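Side-chain contacts in Cd1 (Flavonifractor plautii, PDB 7D39), which probably reduces the carbon-carbon double bond of flavones and flavonols as an FMN-dependent ene-reductase that starts their breakdown in a gut bacterium: residues S140-G145 with H191-N196; E172-A177 with V187-Q192. One frame throughout, in Å; residues are numbered along the deposited sequence.

Contact 1: residues S140-G145 with H191-N196; sequences SFMSVG and HQIGRN. With FMN (flavin mononucleotide), chain B.
Ile193 and Met142 are brought together by their torsions: in the isoleucine CG1 lies opposite the carbonyl carbon (chi1 -73°) and the chain runs straight on to CD1, while the selenomethionine at Met142 leaves the strand with CG likewise opposite its carbonyl carbon and bends only at chi3 (-78°). The setting is the flavodoxin-like fold, in which helix 184-202 lies against the parallel sheet, here over strand 138-144. The two side chains run past one another in opposite directions, and the tip methyl CD1 of Ile193 rests alongside CG of Met142 at 3.9 Å, with the selenium SE slightly farther from the same CD1, at 4.2 Å. The other branch of the isoleucine, CG2, comes down on CB of Ser140 at 4.2 Å, so one residue of the helix bridges two alternate residues on the same face of the strand. Met18 and Ala22 of helix 14-28 also pack on Met142, which makes this a buried apolar layer between helices and sheet. The polar end of Ser140 is satisfied as well. Its OG is hydrogen-bonded to the backbone N of Asp170 on the next strand and donates to a water 2.6 Å from OG; that water in turn donates to Ile193 O at 2.8 Å, giving strand and helix a solvent-mediated link beside the apolar one. Farther along, the strand leads into the flavin site, where the ribityl hydroxyl O4' of FMN donates a hydrogen bond to Val144 O at 2.8 Å.

Contact 2: residues E172-A177 with V187-Q192; sequences EVFPWA and VARAHQ
Glu172 reaches out from the strand to Arg189 on the helix, its CG set opposite the backbone N (chi1 -172°) and its chain bent at the next bond, which carries the carboxylate across to the arginine. OE2 alone does the gripping. Arg189 NE donates to it at 2.7 Å, nearly along the C-O axis of the acid and almost exactly in the guanidinium plane, while Arg189 NH2 adds a weak bond to the same OE2 at 3.0 Å. The salt bridge is therefore forked on one oxygen rather than paired oxygen for nitrogen, and the two flat groups stand 71° apart. The remaining oxygen, OE1, turns back to a weak bond with the backbone N of Val173, 3.4 Å away. Such a charged bridge lies at the margin of the flavodoxin-like α/β layer, linking strand 167-174, the outermost of the parallel sheet on this side, to helix 184-202. Two residues beyond Glu172, Phe174 points from the strand toward the same arginine and presents a ring edge: CG of Arg189 sits near the ring plane, 4.0 Å from CZ. The aliphatic part of Arg189 thus packs on an aromatic rim while its head serves the acid; an alanine here would probably leave the Glu172 carboxylate without its positive mate and open a gap at the Phe174 edge. Met18 of helix 14-28 and Ile180 also touch Phe174. After the strand ends, Pro175 O accepts a hydrogen bond from NH2 of Arg186, the helix residue immediately before Val187.

Overall arrangement
Followed from the N terminus, the chain lays down strand 138-144, passes through helix 153-162 to its parallel neighbour, strand 167-174, and then turns into helix 184-202, where both contacts end. Contact 2 closes the short connection from 172-177 to 187-192. Contact 1 closes the longer span from 140-145 to 191-196 and encloses it, the two sharing His191 and Gln192. They do not merely lie close: Ser143 O is 2.7 Å from Phe174 N, a probable hydrogen bond between the strands, and CD1 of Ile193 packs on CB of Glu172 at 3.7 Å. One helix is thereby tied to two adjacent strands of a single sheet.

Contact 1: residues S140-G145 with H191-N196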
loop_
_atom_site.group_PDB
_atom_site.type_symbol
_atom_site.label_atom_id
_atom_site.label_comp_id
_atom_site.label_asym_id
_atom_site.label_seq_id
_atom_site.Cartn_x
_atom_site.Cartn_y
_atom_site.Cartn_z
ATOM N N SER A 140 0.184 -8.837 4.728
ATOM C CA SER A 140 1.585 -8.813 5.105
ATOM C C SER A 140 2.437 -8.718 3.851
ATOM O O SER A 140 2.047 -9.181 2.772
ATOM C CB SER A 140 1.966 -10.047 5.917
ATOM O OG SER A 140 1.450 -9.943 7.243
ATOM N N PHE A 141 3.609 -8.111 4.006
ATOM C CA PHE A 141 4.508 -7.853 2.897
ATOM C C PHE A 141 5.883 -8.420 3.191
ATOM O O PHE A 141 6.336 -8.438 4.336
ATOM C CB PHE A 141 4.639 -6.354 2.635
ATOM C CG PHE A 141 3.341 -5.686 2.280
ATOM C CD1 PHE A 141 2.822 -5.801 1.006
ATOM C CD2 PHE A 141 2.659 -4.931 3.213
ATOM C CE1 PHE A 141 1.638 -5.177 0.670
ATOM C CE2 PHE A 141 1.472 -4.282 2.874
ATOM C CZ PHE A 141 0.964 -4.421 1.614
HETATM N N MSE A 142 6.548 -8.859 2.139
HETATM C CA MSE A 142 7.949 -9.219 2.224
HETATM C C MSE A 142 8.622 -8.535 1.053
HETATM O O MSE A 142 8.135 -8.630 -0.061
HETATM C CB MSE A 142 8.134 -10.730 2.166
HETATM C CG MSE A 142 7.378 -11.490 3.242
HETATM SE SE MSE A 142 7.760 -13.431 3.181
HETATM C CE MSE A 142 6.613 -13.894 1.671
ATOM N N SER A 143 9.707 -7.812 1.306
ATOM C CA SER A 143 10.501 -7.193 0.257
ATOM C C SER A 143 11.836 -7.911 0.205
ATOM O O SER A 143 12.510 -8.036 1.231
ATOM C CB SER A 143 10.712 -5.700 0.517
ATOM O OG SER A 143 9.481 -5.019 0.621
ATOM N N VAL A 144 12.202 -8.400 -0.977
ATOM C CA VAL A 144 13.384 -9.238 -1.165
ATOM C C VAL A 144 14.311 -8.550 -2.151
ATOM O O VAL A 144 13.937 -8.323 -3.306
ATOM C CB VAL A 144 13.017 -10.643 -1.665
ATOM C CG1 VAL A 144 14.258 -11.521 -1.711
ATOM C CG2 VAL A 144 11.922 -11.263 -0.780
ATOM N N GLY A 145 15.533 -8.241 -1.709
ATOM C CA GLY A 145 16.488 -7.524 -2.523
ATOM C C GLY A 145 17.773 -8.310 -2.718
ATOM O O GLY A 145 18.052 -9.281 -2.012
ATOM N N HIS A 191 7.965 -18.638 6.458
ATOM C CA HIS A 191 7.000 -19.582 7.001
ATOM C C HIS A 191 6.237 -18.985 8.188
ATOM O O HIS A 191 5.009 -19.092 8.269
ATOM C CB HIS A 191 7.718 -20.868 7.419
ATOM C CG HIS A 191 6.783 -21.967 7.816
ATOM N ND1 HIS A 191 6.301 -22.893 6.916
ATOM C CD2 HIS A 191 6.227 -22.278 9.010
ATOM C CE1 HIS A 191 5.493 -23.732 7.543
ATOM N NE2 HIS A 191 5.436 -23.385 8.815
ATOM N N GLN A 192 6.952 -18.382 9.141
ATOM C CA GLN A 192 6.278 -17.771 10.286
ATOM C C GLN A 192 5.353 -16.637 9.853
ATOM O O GLN A 192 4.236 -16.498 10.375
ATOM C CB GLN A 192 7.297 -17.256 11.296
ATOM C CG GLN A 192 6.664 -16.831 12.595
ATOM C CD GLN A 192 6.098 -18.019 13.374
ATOM O OE1 GLN A 192 6.751 -19.054 13.509
ATOM N NE2 GLN A 192 4.866 -17.879 13.868
ATOM N N ILE A 193 5.799 -15.813 8.904
ATOM C CA ILE A 193 4.945 -14.742 8.391
ATOM C C ILE A 193 3.639 -15.319 7.851
ATOM O O ILE A 193 2.558 -14.739 8.025
ATOM C CB ILE A 193 5.711 -13.923 7.334
ATOM C CG1 ILE A 193 6.756 -13.059 8.041
ATOM C CG2 ILE A 193 4.773 -13.060 6.472
ATOM C CD1 ILE A 193 7.541 -12.153 7.129
ATOM N N GLY A 194 3.711 -16.492 7.225
ATOM C CA GLY A 194 2.498 -17.133 6.738
ATOM C C GLY A 194 1.613 -17.649 7.858
ATOM O O GLY A 194 0.381 -17.607 7.761
ATOM N N ARG A 195 2.225 -18.167 8.929
ATOM C CA ARG A 195 1.449 -18.488 10.127
ATOM C C ARG A 195 0.749 -17.239 10.664
ATOM O O ARG A 195 -0.436 -17.274 11.010
ATOM C CB ARG A 195 2.345 -19.103 11.215
ATOM C CG ARG A 195 2.750 -20.569 11.010
ATOM C CD ARG A 195 3.817 -20.957 12.035
ATOM N NE ARG A 195 4.053 -22.398 12.116
ATOM C CZ ARG A 195 5.165 -22.955 12.604
ATOM N NH1 ARG A 195 6.158 -22.185 13.043
ATOM N NH2 ARG A 195 5.290 -24.279 12.645
ATOM N N ASN A 196 1.474 -16.124 10.732
ATOM C CA ASN A 196 0.904 -14.884 11.247
ATOM C C ASN A 196 -0.303 -14.428 10.432
ATOM O O ASN A 196 -1.385 -14.198 10.987
ATOM C CB ASN A 196 1.982 -13.807 11.282
ATOM C CG ASN A 196 3.036 -14.104 12.306
ATOM O OD1 ASN A 196 2.932 -15.095 13.012
ATOM N ND2 ASN A 196 4.053 -13.262 12.396
HETATM N N1 FMN B . 18.192 -5.219 -4.961
HETATM C C2 FMN B . 18.409 -4.497 -3.872
HETATM O O2 FMN B . 18.689 -5.213 -2.906
HETATM N N3 FMN B . 18.337 -3.138 -3.874
HETATM C C4 FMN B . 18.000 -2.506 -5.021
HETATM O O4 FMN B . 17.898 -1.302 -5.176
HETATM C C4A FMN B . 17.763 -3.298 -6.237
HETATM N N5 FMN B . 17.446 -2.758 -7.389
HETATM C C5A FMN B . 17.187 -3.457 -8.493
HETATM C C6 FMN B . 16.843 -2.860 -9.693
HETATM C C7 FMN B . 16.582 -3.612 -10.831
HETATM C C7M FMN B . 16.223 -2.946 -12.134
HETATM C C8 FMN B . 16.702 -5.089 -10.764
HETATM C C8M FMN B . 16.446 -5.915 -11.993
HETATM C C9 FMN B . 17.058 -5.675 -9.561
HETATM C C9A FMN B . 17.292 -4.918 -8.431
HETATM N N10 FMN B . 17.672 -5.520 -7.227
HETATM C C10 FMN B . 17.876 -4.720 -6.128
HETATM C "C1'" FMN B . 17.737 -6.975 -7.167
HETATM C "C2'" FMN B . 16.336 -7.585 -7.018
HETATM O "O2'" FMN B . 15.702 -7.224 -5.806
HETATM C "C3'" FMN B . 16.391 -9.129 -7.206
HETATM O "O3'" FMN B . 16.820 -9.468 -8.496
HETATM C "C4'" FMN B . 15.049 -9.818 -6.855
HETATM O "O4'" FMN B . 14.813 -9.857 -5.460
HETATM C "C5'" FMN B . 14.991 -11.206 -7.470
HETATM O "O5'" FMN B . 13.818 -11.880 -7.170
HETATM P P FMN B . 13.095 -12.978 -7.916
HETATM O O1P FMN B . 11.879 -13.214 -7.290
HETATM O O2P FMN B . 12.881 -12.496 -9.218
HETATM O O3P FMN B . 13.985 -14.080 -7.736
HETATM O O HOH W 1 2.074 -12.077 8.683
#

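Contact 2: residues E172-A177 with V187-Q192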
loop_
_atom_site.group_PDB
_atom_site.type_symbol
_atom_site.label_atom_id
_atom_site.label_comp_id
_atom_site.label_asym_id
_atom_site.label_seq_id
_atom_site.Cartn_x
_atom_site.Cartn_y
_atom_site.Cartn_z
ATOM N N GLU A 172 8.235 -7.102 6.159
ATOM C CA GLU A 172 9.594 -7.579 6.384
ATOM C C GLU A 172 10.473 -7.310 5.165
ATOM O O GLU A 172 10.021 -7.430 4.025
ATOM C CB GLU A 172 9.580 -9.080 6.710
ATOM C CG GLU A 172 10.908 -9.674 7.158
ATOM C CD GLU A 172 11.304 -9.216 8.531
ATOM O OE1 GLU A 172 11.725 -8.042 8.683
ATOM O OE2 GLU A 172 11.179 -10.030 9.463
ATOM N N VAL A 173 11.735 -6.956 5.417
ATOM C CA VAL A 173 12.718 -6.680 4.377
ATOM C C VAL A 173 13.804 -7.740 4.437
ATOM O O VAL A 173 14.317 -8.042 5.522
ATOM C CB VAL A 173 13.345 -5.283 4.532
ATOM C CG1 VAL A 173 14.524 -5.142 3.579
ATOM C CG2 VAL A 173 12.335 -4.239 4.226
ATOM N N PHE A 174 14.191 -8.274 3.271
ATOM C CA PHE A 174 15.251 -9.287 3.180
ATOM C C PHE A 174 16.384 -8.781 2.297
ATOM O O PHE A 174 16.358 -8.966 1.071
ATOM C CB PHE A 174 14.711 -10.612 2.646
ATOM C CG PHE A 174 13.665 -11.244 3.528
ATOM C CD1 PHE A 174 14.034 -12.091 4.559
ATOM C CD2 PHE A 174 12.317 -10.985 3.324
ATOM C CE1 PHE A 174 13.077 -12.678 5.368
ATOM C CE2 PHE A 174 11.358 -11.567 4.126
ATOM C CZ PHE A 174 11.737 -12.419 5.147
ATOM N N PRO A 175 17.409 -8.156 2.868
ATOM C CA PRO A 175 18.560 -7.737 2.066
ATOM C C PRO A 175 19.488 -8.909 1.786
ATOM O O PRO A 175 19.400 -9.972 2.406
ATOM C CB PRO A 175 19.238 -6.683 2.945
ATOM C CG PRO A 175 18.957 -7.176 4.347
ATOM C CD PRO A 175 17.562 -7.798 4.291
ATOM N N TRP A 176 20.361 -8.707 0.794
ATOM C CA TRP A 176 21.361 -9.704 0.388
ATOM C C TRP A 176 20.720 -11.062 0.152
ATOM O O TRP A 176 21.207 -12.090 0.634
ATOM C CB TRP A 176 22.482 -9.827 1.430
ATOM C CG TRP A 176 23.167 -8.533 1.725
ATOM C CD1 TRP A 176 23.090 -7.805 2.879
ATOM C CD2 TRP A 176 24.036 -7.805 0.850
ATOM N NE1 TRP A 176 23.852 -6.658 2.773
ATOM C CE2 TRP A 176 24.444 -6.634 1.540
ATOM C CE3 TRP A 176 24.513 -8.027 -0.447
ATOM C CZ2 TRP A 176 25.301 -5.694 0.979
ATOM C CZ3 TRP A 176 25.360 -7.081 -1.008
ATOM C CH2 TRP A 176 25.748 -5.932 -0.291
ATOM N N ALA A 177 19.613 -11.067 -0.596
ATOM C CA ALA A 177 18.711 -12.214 -0.628
ATOM C C ALA A 177 18.676 -12.935 -1.977
ATOM O O ALA A 177 17.710 -13.645 -2.262
ATOM C CB ALA A 177 17.305 -11.767 -0.227
ATOM N N VAL A 187 14.139 -18.573 5.276
ATOM C CA VAL A 187 12.955 -19.236 4.743
ATOM C C VAL A 187 11.977 -19.529 5.872
ATOM O O VAL A 187 10.763 -19.360 5.723
ATOM C CB VAL A 187 13.364 -20.516 3.985
ATOM C CG1 VAL A 187 12.139 -21.296 3.515
ATOM C CG2 VAL A 187 14.241 -20.165 2.805
ATOM N N ALA A 188 12.500 -19.947 7.030
ATOM C CA ALA A 188 11.665 -20.159 8.202
ATOM C C ALA A 188 10.944 -18.882 8.596
ATOM O O ALA A 188 9.821 -18.940 9.110
ATOM C CB ALA A 188 12.516 -20.697 9.365
ATOM N N ARG A 189 11.537 -17.722 8.309
ATOM C CA ARG A 189 10.866 -16.460 8.619
ATOM C C ARG A 189 9.683 -16.212 7.688
ATOM O O ARG A 189 8.636 -15.721 8.125
ATOM C CB ARG A 189 11.865 -15.305 8.553
ATOM C CG ARG A 189 11.253 -13.940 8.798
ATOM C CD ARG A 189 10.927 -13.703 10.281
ATOM N NE ARG A 189 10.392 -12.360 10.479
ATOM C CZ ARG A 189 9.277 -12.078 11.146
ATOM N NH1 ARG A 189 8.575 -13.043 11.723
ATOM N NH2 ARG A 189 8.873 -10.817 11.243
ATOM N N ALA A 190 9.823 -16.538 6.401
ATOM C CA ALA A 190 8.662 -16.501 5.517
ATOM C C ALA A 190 7.575 -17.442 6.012
ATOM O O ALA A 190 6.389 -17.097 5.996
ATOM C CB ALA A 190 9.063 -16.864 4.084
ATOM N N HIS A 191 7.965 -18.638 6.458
ATOM C CA HIS A 191 7.000 -19.582 7.001
ATOM C C HIS A 191 6.237 -18.985 8.188
ATOM O O HIS A 191 5.009 -19.092 8.269
ATOM C CB HIS A 191 7.718 -20.868 7.419
ATOM C CG HIS A 191 6.783 -21.967 7.816
ATOM N ND1 HIS A 191 6.301 -22.893 6.916
ATOM C CD2 HIS A 191 6.227 -22.278 9.010
ATOM C CE1 HIS A 191 5.493 -23.732 7.543
ATOM N NE2 HIS A 191 5.436 -23.385 8.815
ATOM N N GLN A 192 6.952 -18.382 9.141
ATOM C CA GLN A 192 6.278 -17.771 10.286
ATOM C C GLN A 192 5.353 -16.637 9.853
ATOM O O GLN A 192 4.236 -16.498 10.375
ATOM C CB GLN A 192 7.297 -17.256 11.296
ATOM C CG GLN A 192 6.664 -16.831 12.595
ATOM C CD GLN A 192 6.098 -18.019 13.374
ATOM O OE1 GLN A 192 6.751 -19.054 13.509
ATOM N NE2 GLN A 192 4.866 -17.879 13.868
#